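Biogenic amine-binding protein (Rhodnius prolixus, PDB 4GE1) binds biogenic amines, probably including serotonin and norepinephrine, in the saliva of a blood-feeding insect, using a lipocalin fold that here holds tryptamine. Local coordinates at residues I26-L31 / Y136-R141; K57-N62 / K186-S191; Y70-S75 / Q178-T183; Y120-V125 / S151-A156. All coordinates share one frame; numbering follows the deposited sequence.

Contact 1 of 4, residues I26-L31 / Y136-R141; sequences ITHYKL and YAVQSR. With TSS (2-(1H-indol-3-yl)ethanamine), chain E.
Val138 O is gripped mainly by Thr27: the backbone N of Thr27 donates to it over 2.9 Å, while Thr27 OG1 adds at best a weak, unsettled bond. Ile26 also turns its CA hydrogen toward this oxygen. A threonine suits the place because its hydroxyl, set between its own backbone N and carbonyl carbon (chi1 54°), can reach both this carbonyl and the ring of His28. Thr27 OG1 and His28 ND1 share a hydrogen bond of 2.9 Å, at the edge of the imidazole and in its plane, which probably helps to fix the ring's rotation. The N-H of the same valine, Val138 N, donates to His28 O at 2.8 Å. Thr27 and His28 thus both face Val138, a classic beta bulge in the antiparallel pairing of strands 23-31 and 130-140, the first and last strands of the lipocalin barrel, whose pairing closes it. Beyond the bulge the pairing is regular, Lys30 and Tyr136 exchanging two backbone hydrogen bonds. On the face toward the ligand the small methyl of Ala137 fits between its neighbours, with Ala137 CB 4.1 Å from Ile26 CG2. Ile26 and Gln139 run side by side into the pocket. Ile26 CD1 reaches TSS CD1 at 3.6 Å, and Gln139, extended beyond CG, receives the indole N-H, TSS NE1 to Gln139 OE1, at 3.2 Å and 155°. The amide's NE2 is held by Ser121 and Tyr112.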
# COMPACT_ATOMS: atom_id res chain seq x y z
N ILE A 26 -6.96 -0.37 -2.29
CA ILE A 26 -6.43 -1.72 -2.44
C ILE A 26 -7.56 -2.67 -2.80
O ILE A 26 -8.42 -2.97 -1.97
CB ILE A 26 -5.69 -2.18 -1.18
CG1 ILE A 26 -4.64 -1.14 -0.79
CG2 ILE A 26 -5.03 -3.54 -1.41
CD1 ILE A 26 -3.61 -1.62 0.19
N THR A 27 -7.58 -3.11 -4.05
CA THR A 27 -8.71 -3.87 -4.57
C THR A 27 -8.54 -5.39 -4.44
O THR A 27 -9.50 -6.11 -4.20
CB THR A 27 -8.98 -3.51 -6.04
OG1 THR A 27 -7.78 -3.68 -6.80
CG2 THR A 27 -9.44 -2.07 -6.14
N HIS A 28 -7.31 -5.87 -4.60
CA HIS A 28 -7.01 -7.30 -4.57
C HIS A 28 -5.66 -7.48 -3.90
O HIS A 28 -4.78 -6.62 -4.01
CB HIS A 28 -6.89 -7.86 -5.99
CG HIS A 28 -8.12 -7.68 -6.83
ND1 HIS A 28 -8.50 -6.45 -7.32
CD2 HIS A 28 -9.03 -8.57 -7.28
CE1 HIS A 28 -9.61 -6.59 -8.03
NE2 HIS A 28 -9.95 -7.87 -8.02
N TYR A 29 -5.48 -8.61 -3.22
CA TYR A 29 -4.20 -8.86 -2.58
C TYR A 29 -4.01 -10.25 -2.01
O TYR A 29 -4.96 -10.91 -1.57
CB TYR A 29 -3.93 -7.82 -1.49
CG TYR A 29 -4.87 -7.87 -0.31
CD1 TYR A 29 -4.63 -8.72 0.77
CD2 TYR A 29 -5.98 -7.04 -0.24
CE1 TYR A 29 -5.48 -8.74 1.87
CE2 TYR A 29 -6.83 -7.05 0.85
CZ TYR A 29 -6.58 -7.90 1.91
OH TYR A 29 -7.45 -7.90 2.99
N LYS A 30 -2.75 -10.69 -2.01
CA LYS A 30 -2.36 -11.91 -1.32
C LYS A 30 -1.45 -11.53 -0.17
O LYS A 30 -0.41 -10.89 -0.36
CB LYS A 30 -1.61 -12.85 -2.25
CG LYS A 30 -1.00 -14.05 -1.52
CD LYS A 30 -0.36 -15.03 -2.49
CE LYS A 30 0.23 -16.23 -1.76
NZ LYS A 30 1.18 -16.95 -2.63
N LEU A 31 -1.87 -11.90 1.03
CA LEU A 31 -1.08 -11.69 2.23
C LEU A 31 -0.53 -13.03 2.73
O LEU A 31 -1.29 -13.89 3.18
CB LEU A 31 -1.97 -11.09 3.30
CG LEU A 31 -1.35 -10.99 4.69
CD1 LEU A 31 -0.15 -10.06 4.64
CD2 LEU A 31 -2.39 -10.50 5.68
N TYR A 136 1.36 -8.98 -1.74
CA TYR A 136 1.21 -8.60 -3.14
C TYR A 136 -0.14 -7.91 -3.30
O TYR A 136 -1.18 -8.49 -2.97
CB TYR A 136 1.28 -9.82 -4.04
CG TYR A 136 2.66 -10.40 -4.23
CD1 TYR A 136 3.54 -9.86 -5.16
CD2 TYR A 136 3.08 -11.49 -3.49
CE1 TYR A 136 4.80 -10.39 -5.35
CE2 TYR A 136 4.34 -12.03 -3.67
CZ TYR A 136 5.19 -11.48 -4.60
OH TYR A 136 6.44 -12.01 -4.77
N ALA A 137 -0.14 -6.68 -3.79
CA ALA A 137 -1.38 -5.90 -3.84
C ALA A 137 -1.65 -5.25 -5.19
O ALA A 137 -0.76 -4.66 -5.80
CB ALA A 137 -1.39 -4.84 -2.73
N VAL A 138 -2.90 -5.35 -5.64
CA VAL A 138 -3.40 -4.54 -6.74
C VAL A 138 -4.10 -3.30 -6.18
O VAL A 138 -4.92 -3.38 -5.25
CB VAL A 138 -4.35 -5.34 -7.65
CG1 VAL A 138 -5.01 -4.42 -8.67
CG2 VAL A 138 -3.57 -6.46 -8.35
N GLN A 139 -3.76 -2.15 -6.75
CA GLN A 139 -4.23 -0.86 -6.24
C GLN A 139 -4.83 -0.01 -7.36
O GLN A 139 -4.36 -0.03 -8.50
CB GLN A 139 -3.08 -0.13 -5.52
CG GLN A 139 -2.39 -1.02 -4.47
CD GLN A 139 -1.24 -0.34 -3.76
OE1 GLN A 139 -1.01 -0.56 -2.57
NE2 GLN A 139 -0.49 0.49 -4.48
N SER A 140 -5.89 0.71 -7.04
CA SER A 140 -6.62 1.47 -8.04
C SER A 140 -6.87 2.89 -7.55
O SER A 140 -6.89 3.14 -6.34
CB SER A 140 -7.95 0.78 -8.35
OG SER A 140 -8.74 1.53 -9.27
N ARG A 141 -7.03 3.82 -8.48
CA ARG A 141 -7.38 5.19 -8.13
C ARG A 141 -8.86 5.26 -7.79
O ARG A 141 -9.31 6.20 -7.14
CB ARG A 141 -7.04 6.15 -9.28
CG ARG A 141 -5.54 6.35 -9.51
CD ARG A 141 -4.83 6.89 -8.28
NE ARG A 141 -3.54 7.50 -8.61
CZ ARG A 141 -2.70 8.04 -7.72
NH1 ARG A 141 -3.02 8.04 -6.43
NH2 ARG A 141 -1.56 8.58 -8.12
N1 TSS E . -0.09 -0.19 4.86
CA TSS E . 0.84 -1.29 4.95
CB TSS E . 0.95 -2.19 3.76
CG TSS E . 0.84 -1.58 2.40
CD1 TSS E . -0.21 -1.72 1.51
NE1 TSS E . 0.07 -1.03 0.39
CE2 TSS E . 1.29 -0.40 0.52
CD2 TSS E . 1.79 -0.73 1.76
CZ2 TSS E . 2.02 0.45 -0.35
CH2 TSS E . 3.27 0.94 0.04
CZ3 TSS E . 3.78 0.61 1.30
CE3 TSS E . 3.05 -0.22 2.16

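Contact 2 of 4, residues K57-N62 / K186-S191; sequences KEVFSN and KLLKQS. With TSS (2-(1H-indol-3-yl)ethanamine), chain E.
Lys57 reaches out from its strand to the last turn of helix 181-189, where Lys57 NZ donates to Leu188 O at 3.2 Å and, weakly, to Leu187 O. The first of these carbonyls is met from above its plane, 63° out of it, and not on a lone pair. Glu196 forms a salt bridge with Lys57 NZ and so helps to place the ammonium group. Lys57 NZ also lies 2.7 Å from Gln190 O, in the residue where the chain first leaves helical geometry. An extended side chain makes this possible: CG is anti to the backbone N (chi1 -177°) and the methylenes run straight on, their ends passing alongside the helix carbonyls. Two residues on, Val59 provides the apolar part. Its two methyls divide the work, Val59 CG1 resting 4.0 Å from Leu187 CB and Val59 CG2 4.1 Å from Leu188 CD1. A beta-branched residue suits such a place, since it offers one branch to each leucine. Further out, Leu188 also covers Leu47 and Gln49 of strand 43-50, so the helix lies across two neighbouring strands on the outside of the lipocalin barrel. Strand 55-64 sends Phe60 inward, where the amine nitrogen TSS N1 sits over the centre of one ring face, 3.0 Å above the ring plane; Phe46 stacks with that ring. A positive charge beside carbonyls at a helix C-terminus probably interacts well with the helix dipole, and the carboxylate of Glu196 would help to offset the cost of keeping the lysine charged while buried.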
# COMPACT_ATOMS: atom_id res chain seq x y z
N LYS A 57 4.97 10.75 2.57
CA LYS A 57 4.16 10.37 3.72
C LYS A 57 2.94 9.64 3.20
O LYS A 57 2.30 10.11 2.27
CB LYS A 57 3.74 11.62 4.50
CG LYS A 57 2.94 11.33 5.76
CD LYS A 57 2.93 12.57 6.65
CE LYS A 57 2.22 12.33 7.97
NZ LYS A 57 2.27 13.56 8.81
N GLU A 58 2.62 8.48 3.79
CA GLU A 58 1.51 7.68 3.29
C GLU A 58 0.65 7.18 4.44
O GLU A 58 1.14 6.47 5.32
CB GLU A 58 2.02 6.49 2.46
CG GLU A 58 3.16 6.84 1.51
CD GLU A 58 3.58 5.66 0.65
OE1 GLU A 58 2.80 5.26 -0.24
OE2 GLU A 58 4.69 5.12 0.86
N VAL A 59 -0.62 7.57 4.44
CA VAL A 59 -1.50 7.26 5.55
C VAL A 59 -2.57 6.26 5.14
O VAL A 59 -3.30 6.50 4.17
CB VAL A 59 -2.17 8.52 6.11
CG1 VAL A 59 -3.17 8.15 7.19
CG2 VAL A 59 -1.12 9.47 6.67
N PHE A 60 -2.65 5.15 5.87
CA PHE A 60 -3.56 4.06 5.52
C PHE A 60 -4.75 3.96 6.48
O PHE A 60 -4.59 4.03 7.70
CB PHE A 60 -2.82 2.71 5.52
CG PHE A 60 -1.69 2.63 4.51
CD1 PHE A 60 -0.44 3.16 4.80
CD2 PHE A 60 -1.87 1.98 3.29
CE1 PHE A 60 0.60 3.07 3.88
CE2 PHE A 60 -0.82 1.89 2.37
CZ PHE A 60 0.40 2.44 2.66
N SER A 61 -5.94 3.80 5.92
CA SER A 61 -7.13 3.42 6.67
C SER A 61 -7.50 1.97 6.32
O SER A 61 -7.85 1.67 5.18
CB SER A 61 -8.28 4.37 6.35
OG SER A 61 -9.54 3.84 6.74
N ASN A 62 -7.41 1.07 7.29
CA ASN A 62 -7.80 -0.32 7.04
C ASN A 62 -9.05 -0.67 7.81
O ASN A 62 -9.04 -0.67 9.04
CB ASN A 62 -6.68 -1.28 7.44
CG ASN A 62 -5.34 -0.82 6.97
OD1 ASN A 62 -5.08 -0.77 5.77
ND2 ASN A 62 -4.47 -0.50 7.91
N LYS A 186 -6.54 14.19 8.39
CA LYS A 186 -5.99 14.68 9.64
C LYS A 186 -4.57 14.16 9.93
O LYS A 186 -3.68 14.93 10.29
CB LYS A 186 -6.93 14.32 10.79
CG LYS A 186 -6.60 14.97 12.11
CD LYS A 186 -7.58 14.50 13.18
CE LYS A 186 -7.44 13.00 13.42
NZ LYS A 186 -6.12 12.66 14.00
N LEU A 187 -4.36 12.85 9.79
CA LEU A 187 -3.04 12.30 10.10
C LEU A 187 -1.99 12.75 9.09
O LEU A 187 -0.82 12.96 9.43
CB LEU A 187 -3.10 10.76 10.22
CG LEU A 187 -3.79 10.23 11.48
CD1 LEU A 187 -3.80 8.72 11.51
CD2 LEU A 187 -3.12 10.77 12.73
N LEU A 188 -2.41 12.93 7.84
CA LEU A 188 -1.50 13.37 6.81
C LEU A 188 -0.92 14.75 7.15
O LEU A 188 0.26 15.02 6.87
CB LEU A 188 -2.21 13.42 5.45
CG LEU A 188 -1.30 13.69 4.25
CD1 LEU A 188 -0.67 12.39 3.76
CD2 LEU A 188 -2.09 14.35 3.13
N LYS A 189 -1.74 15.61 7.74
CA LYS A 189 -1.29 16.96 8.07
C LYS A 189 -0.63 17.05 9.45
O LYS A 189 0.17 17.94 9.71
CB LYS A 189 -2.45 17.96 7.94
CG LYS A 189 -2.02 19.41 8.05
CD LYS A 189 -2.91 20.33 7.22
CE LYS A 189 -4.37 20.25 7.67
NZ LYS A 189 -5.23 21.21 6.92
N GLN A 190 -0.94 16.09 10.32
CA GLN A 190 -0.39 16.02 11.67
C GLN A 190 1.14 15.88 11.69
O GLN A 190 1.72 15.19 10.84
CB GLN A 190 -1.01 14.83 12.40
CG GLN A 190 -0.65 14.74 13.88
CD GLN A 190 -1.75 14.05 14.67
OE1 GLN A 190 -2.93 14.37 14.51
NE2 GLN A 190 -1.37 13.10 15.52
N SER A 191 1.78 16.51 12.67
CA SER A 191 3.23 16.41 12.80
C SER A 191 3.66 15.15 13.56
O SER A 191 3.05 14.79 14.56
CB SER A 191 3.81 17.65 13.50
OG SER A 191 5.21 17.52 13.65
N1 TSS E . -0.09 -0.19 4.86
CA TSS E . 0.84 -1.29 4.95
CB TSS E . 0.95 -2.19 3.76
CG TSS E . 0.84 -1.58 2.40
CD1 TSS E . -0.21 -1.72 1.51
NE1 TSS E . 0.07 -1.03 0.39
CE2 TSS E . 1.29 -0.40 0.52
CD2 TSS E . 1.79 -0.73 1.76
CZ2 TSS E . 2.02 0.45 -0.35
CH2 TSS E . 3.27 0.94 0.04
CZ3 TSS E . 3.78 0.61 1.30
CE3 TSS E . 3.05 -0.22 2.16

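Contact 3 of 4, residues Y70-S75 / Q178-T183; sequences YSYDIS and QYDDET. With TSS (2-(1H-indol-3-yl)ethanamine), chain E.
The rings of Tyr70 and Tyr72 both meet Asp180, each in a different way. Asp180 CB makes an off-centre CH-pi contact with the Tyr70 ring, toward its CE2 side, 4.2 Å from the ring centroid and 29° off its normal. The same methylene lies at the edge of the Tyr72 ring, in its plane. Tyr72 OH donates to Asp180 OD2 at 2.5 Å along the anti lone pair, with ring and carboxylate planes 61° apart. Thr183 CG2 approaches the Tyr72 ring obliquely, 3.6 Å from Tyr72 CE2. Tyr70 OH appears to donate to Gln178 OE1, though the model is too tight there for its length to be trusted. Asp180 is the N-cap of helix 181-189, which packs on the outside of the lipocalin barrel. Its CG is anti to the backbone N (chi1 -166°), a pose from which Asp180 OD1 accepts from Thr183 N at 3.1 Å, above the carboxylate plane. Asp180 OD2 takes a second donor, Thr183 OG1, at 2.6 Å, also from above the plane. Aspartate suits this position because its short carboxylate serves a helix N-terminus and a tyrosine hydroxyl together; these donors and the helix end would probably stabilise its negative charge. On the inner side of the strand, Asp73 meets the ligand, TSS N1 donating to Asp73 OD2 at 2.7 Å. Asn62 and Asn93 each donate to one oxygen of Asp73 and probably help to position it.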
# COMPACT_ATOMS: atom_id res chain seq x y z
N TYR A 70 -11.49 -0.26 12.48
CA TYR A 70 -10.47 0.37 11.68
C TYR A 70 -9.11 0.13 12.31
O TYR A 70 -8.99 0.07 13.53
CB TYR A 70 -10.68 1.89 11.63
CG TYR A 70 -11.80 2.34 10.74
CD1 TYR A 70 -13.07 2.59 11.25
CD2 TYR A 70 -11.58 2.53 9.37
CE1 TYR A 70 -14.10 3.01 10.42
CE2 TYR A 70 -12.60 2.96 8.54
CZ TYR A 70 -13.86 3.20 9.07
OH TYR A 70 -14.87 3.62 8.25
N SER A 71 -8.10 0.02 11.46
CA SER A 71 -6.72 0.15 11.93
C SER A 71 -6.03 1.15 11.01
O SER A 71 -6.40 1.29 9.85
CB SER A 71 -6.01 -1.20 11.88
OG SER A 71 -5.79 -1.58 10.54
N TYR A 72 -5.02 1.82 11.54
CA TYR A 72 -4.33 2.87 10.80
C TYR A 72 -2.83 2.66 10.86
O TYR A 72 -2.30 2.18 11.87
CB TYR A 72 -4.68 4.25 11.38
CG TYR A 72 -6.15 4.50 11.56
CD1 TYR A 72 -6.78 4.21 12.78
CD2 TYR A 72 -6.92 5.03 10.53
CE1 TYR A 72 -8.15 4.44 12.96
CE2 TYR A 72 -8.29 5.26 10.70
CZ TYR A 72 -8.90 4.97 11.91
OH TYR A 72 -10.25 5.21 12.09
N ASP A 73 -2.14 3.01 9.78
CA ASP A 73 -0.68 3.00 9.77
C ASP A 73 -0.15 4.08 8.82
O ASP A 73 -0.87 4.59 7.96
CB ASP A 73 -0.09 1.60 9.46
CG ASP A 73 -0.55 1.03 8.14
OD1 ASP A 73 -1.57 0.31 8.13
OD2 ASP A 73 0.14 1.26 7.11
N ILE A 74 1.11 4.45 9.01
CA ILE A 74 1.69 5.52 8.22
C ILE A 74 3.09 5.17 7.78
O ILE A 74 3.91 4.76 8.60
CB ILE A 74 1.75 6.84 9.02
CG1 ILE A 74 0.39 7.16 9.64
CG2 ILE A 74 2.24 7.98 8.12
CD1 ILE A 74 0.42 8.33 10.63
N SER A 75 3.36 5.33 6.49
CA SER A 75 4.71 5.14 5.98
C SER A 75 5.41 6.48 5.83
O SER A 75 4.85 7.42 5.25
CB SER A 75 4.70 4.42 4.64
OG SER A 75 4.24 3.10 4.79
N GLN A 178 -15.90 0.63 4.04
CA GLN A 178 -15.81 2.05 4.33
C GLN A 178 -14.38 2.51 4.62
O GLN A 178 -13.48 1.69 4.86
CB GLN A 178 -16.80 2.47 5.43
CG GLN A 178 -16.53 1.85 6.78
CD GLN A 178 -17.53 2.32 7.82
OE1 GLN A 178 -17.18 3.01 8.78
NE2 GLN A 178 -18.78 1.92 7.65
N TYR A 179 -14.19 3.82 4.57
CA TYR A 179 -12.85 4.40 4.58
C TYR A 179 -12.90 5.66 5.46
O TYR A 179 -13.79 6.49 5.31
CB TYR A 179 -12.46 4.76 3.15
CG TYR A 179 -12.59 3.60 2.19
CD1 TYR A 179 -11.63 2.59 2.17
CD2 TYR A 179 -13.67 3.49 1.32
CE1 TYR A 179 -11.74 1.51 1.30
CE2 TYR A 179 -13.78 2.42 0.45
CZ TYR A 179 -12.81 1.43 0.45
OH TYR A 179 -12.91 0.35 -0.40
N ASP A 180 -11.94 5.78 6.37
CA ASP A 180 -11.94 6.90 7.30
C ASP A 180 -11.22 8.10 6.67
O ASP A 180 -10.11 8.44 7.06
CB ASP A 180 -11.27 6.51 8.62
CG ASP A 180 -11.54 7.53 9.72
OD1 ASP A 180 -12.01 8.64 9.40
OD2 ASP A 180 -11.29 7.21 10.90
N ASP A 181 -11.86 8.71 5.69
CA ASP A 181 -11.30 9.86 4.99
C ASP A 181 -10.89 11.01 5.91
O ASP A 181 -9.89 11.69 5.66
CB ASP A 181 -12.30 10.37 3.95
CG ASP A 181 -12.34 9.50 2.71
OD1 ASP A 181 -11.28 9.33 2.07
OD2 ASP A 181 -13.42 8.97 2.37
N GLU A 182 -11.65 11.24 6.98
CA GLU A 182 -11.33 12.38 7.83
C GLU A 182 -10.06 12.11 8.64
O GLU A 182 -9.25 13.01 8.83
CB GLU A 182 -12.51 12.79 8.72
CG GLU A 182 -12.46 12.25 10.13
CD GLU A 182 -13.01 13.22 11.15
OE1 GLU A 182 -14.02 13.90 10.85
OE2 GLU A 182 -12.44 13.31 12.25
N THR A 183 -9.88 10.87 9.08
CA THR A 183 -8.66 10.51 9.79
C THR A 183 -7.47 10.53 8.84
O THR A 183 -6.37 10.94 9.21
CB THR A 183 -8.76 9.14 10.49
OG1 THR A 183 -9.71 9.22 11.56
CG2 THR A 183 -7.42 8.72 11.06
N1 TSS E . -0.09 -0.19 4.86
CA TSS E . 0.84 -1.29 4.95
CB TSS E . 0.95 -2.19 3.76
CG TSS E . 0.84 -1.58 2.40
CD1 TSS E . -0.21 -1.72 1.51
NE1 TSS E . 0.07 -1.03 0.39
CE2 TSS E . 1.29 -0.40 0.52
CD2 TSS E . 1.79 -0.73 1.76
CZ2 TSS E . 2.02 0.45 -0.35
CH2 TSS E . 3.27 0.94 0.04
CZ3 TSS E . 3.78 0.61 1.30
CE3 TSS E . 3.05 -0.22 2.16

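Contact 4 of 4, residues Y120-V125 / S151-A156; sequences YSVVHV and SKVEAA. With TSS (2-(1H-indol-3-yl)ethanamine), chain E.
Tyr120 turns its hydroxyl onto the aliphatic base of a lysine: Tyr120 OH lies 3.5 Å from Lys152 CB, and not a single hydrogen bond joins the strand to the helix. The polar need of that hydroxyl is met by Asp114 of the adjoining strand 102-115. Tyr120 adopts the crowded position, CG between the backbone N and the carbonyl carbon (chi1 79°), and its ring slides past Val153, running in the opposite direction. Val153 CG2 comes within 3.7 Å of Tyr120 CD1, at an oblique approach to the ring. Two residues along, Val122 CG2 touches Ala156 CB at 3.9 Å. Alanine suits this spot: its single methyl meets the valine directly and lets the helix lie close, with the two segment axes 9.0 Å apart and only 15° from parallel. Lys152 contributes its methylenes, while its bent chain carries the ammonium end away from the strand. Helix 150-159 follows the last barrel strand and flanks the barrel wall, as the C-terminal helix of lipocalins does; Val153 also reaches Val138 of that strand. Side chains alternate along 120-125, Tyr120 and Val122 facing the helix while Val125 points inward, where Val125 CG2 packs on the indole at 3.7 Å from TSS CD2. With carbon meeting carbon almost throughout, the helix is probably held to this strand mainly by burial of apolar surface and shape fit, and a buried tyrosine can serve here because Asp114 pairs with its hydroxyl.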
# COMPACT_ATOMS: atom_id res chain seq x y z
N TYR A 120 -3.90 2.45 -11.97
CA TYR A 120 -3.54 1.25 -11.23
C TYR A 120 -2.07 1.20 -10.87
O TYR A 120 -1.23 1.82 -11.51
CB TYR A 120 -3.88 0.01 -12.07
CG TYR A 120 -2.84 -0.28 -13.15
CD1 TYR A 120 -1.77 -1.14 -12.91
CD2 TYR A 120 -2.93 0.33 -14.39
CE1 TYR A 120 -0.82 -1.40 -13.89
CE2 TYR A 120 -1.99 0.08 -15.38
CZ TYR A 120 -0.93 -0.79 -15.13
OH TYR A 120 -0.00 -1.03 -16.11
N SER A 121 -1.76 0.44 -9.83
CA SER A 121 -0.39 0.08 -9.51
C SER A 121 -0.37 -1.31 -8.91
O SER A 121 -1.34 -1.74 -8.28
CB SER A 121 0.24 1.09 -8.55
OG SER A 121 -0.46 1.14 -7.33
N VAL A 122 0.73 -2.03 -9.09
CA VAL A 122 0.87 -3.36 -8.53
C VAL A 122 2.13 -3.38 -7.67
O VAL A 122 3.20 -2.95 -8.10
CB VAL A 122 0.93 -4.41 -9.63
CG1 VAL A 122 1.10 -5.80 -9.04
CG2 VAL A 122 -0.33 -4.33 -10.49
N VAL A 123 2.00 -3.85 -6.44
CA VAL A 123 3.08 -3.67 -5.48
C VAL A 123 3.41 -4.95 -4.71
O VAL A 123 2.55 -5.81 -4.52
CB VAL A 123 2.77 -2.50 -4.49
CG1 VAL A 123 1.66 -2.88 -3.49
CG2 VAL A 123 4.02 -2.03 -3.78
N HIS A 124 4.66 -5.07 -4.31
CA HIS A 124 5.08 -6.09 -3.36
C HIS A 124 5.65 -5.39 -2.14
O HIS A 124 6.57 -4.57 -2.25
CB HIS A 124 6.12 -7.02 -3.99
CG HIS A 124 6.78 -7.94 -3.01
ND1 HIS A 124 7.98 -7.66 -2.41
CD2 HIS A 124 6.38 -9.14 -2.52
CE1 HIS A 124 8.31 -8.65 -1.60
NE2 HIS A 124 7.36 -9.56 -1.64
N VAL A 125 5.08 -5.68 -0.97
CA VAL A 125 5.54 -5.10 0.29
C VAL A 125 5.98 -6.18 1.24
O VAL A 125 5.29 -7.19 1.40
CB VAL A 125 4.45 -4.28 0.97
CG1 VAL A 125 5.03 -3.54 2.17
CG2 VAL A 125 3.83 -3.30 -0.02
N SER A 151 -6.22 -6.12 -18.19
CA SER A 151 -5.18 -6.89 -18.86
C SER A 151 -3.78 -6.48 -18.40
O SER A 151 -2.93 -7.33 -18.13
CB SER A 151 -5.30 -6.79 -20.38
OG SER A 151 -5.27 -5.44 -20.81
N LYS A 152 -3.55 -5.17 -18.29
CA LYS A 152 -2.27 -4.66 -17.80
C LYS A 152 -1.95 -5.15 -16.39
O LYS A 152 -0.80 -5.47 -16.08
CB LYS A 152 -2.25 -3.14 -17.85
CG LYS A 152 -2.55 -2.56 -19.23
CD LYS A 152 -1.56 -1.46 -19.59
CE LYS A 152 -1.94 -0.78 -20.90
NZ LYS A 152 -3.25 -0.08 -20.81
N VAL A 153 -2.96 -5.22 -15.54
CA VAL A 153 -2.79 -5.72 -14.17
C VAL A 153 -2.47 -7.21 -14.16
O VAL A 153 -1.63 -7.68 -13.39
CB VAL A 153 -4.05 -5.46 -13.31
CG1 VAL A 153 -4.01 -6.28 -12.03
CG2 VAL A 153 -4.20 -3.97 -13.00
N GLU A 154 -3.16 -7.95 -15.02
CA GLU A 154 -2.98 -9.40 -15.12
C GLU A 154 -1.54 -9.71 -15.50
O GLU A 154 -0.91 -10.60 -14.93
CB GLU A 154 -3.93 -9.97 -16.17
CG GLU A 154 -4.13 -11.48 -16.10
CD GLU A 154 -4.81 -11.92 -14.82
OE1 GLU A 154 -5.94 -12.45 -14.90
OE2 GLU A 154 -4.22 -11.73 -13.74
N ALA A 155 -1.02 -8.97 -16.47
CA ALA A 155 0.35 -9.14 -16.93
C ALA A 155 1.34 -8.86 -15.80
O ALA A 155 2.23 -9.67 -15.53
CB ALA A 155 0.63 -8.23 -18.11
N ALA A 156 1.17 -7.72 -15.15
CA ALA A 156 2.05 -7.35 -14.04
C ALA A 156 2.11 -8.46 -12.99
O ALA A 156 3.18 -8.78 -12.49
CB ALA A 156 1.59 -6.05 -13.41
N1 TSS E . -0.09 -0.19 4.86
CA TSS E . 0.84 -1.29 4.95
CB TSS E . 0.95 -2.19 3.76
CG TSS E . 0.84 -1.58 2.40
CD1 TSS E . -0.21 -1.72 1.51
NE1 TSS E . 0.07 -1.03 0.39
CE2 TSS E . 1.29 -0.40 0.52
CD2 TSS E . 1.79 -0.73 1.76
CZ2 TSS E . 2.02 0.45 -0.35
CH2 TSS E . 3.27 0.94 0.04
CZ3 TSS E . 3.78 0.61 1.30
CE3 TSS E . 3.05 -0.22 2.16

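Overall arrangement
All four contacts belong to one antiparallel barrel around tryptamine, and each has a residue that touches the ligand. Contact 1 lies nearest the centre of the chain and is the one made strand to strand, by backbone bonds. The other three set a helix or its flanking residues against the outside of the wall: contact 4 is apolar and buried, while contacts 2 and 3 lie across the chain's centre from it, on the two ends of helix 181-189. There the charges match the ends, a lysine at the C-terminus and an aspartate at the N-terminus; contact 2 is buried too, contact 3 partly. Contacts 1 and 4 join through strands 120-127 and 130-140, contacts 2 and 3 through 55-64 and 69-78.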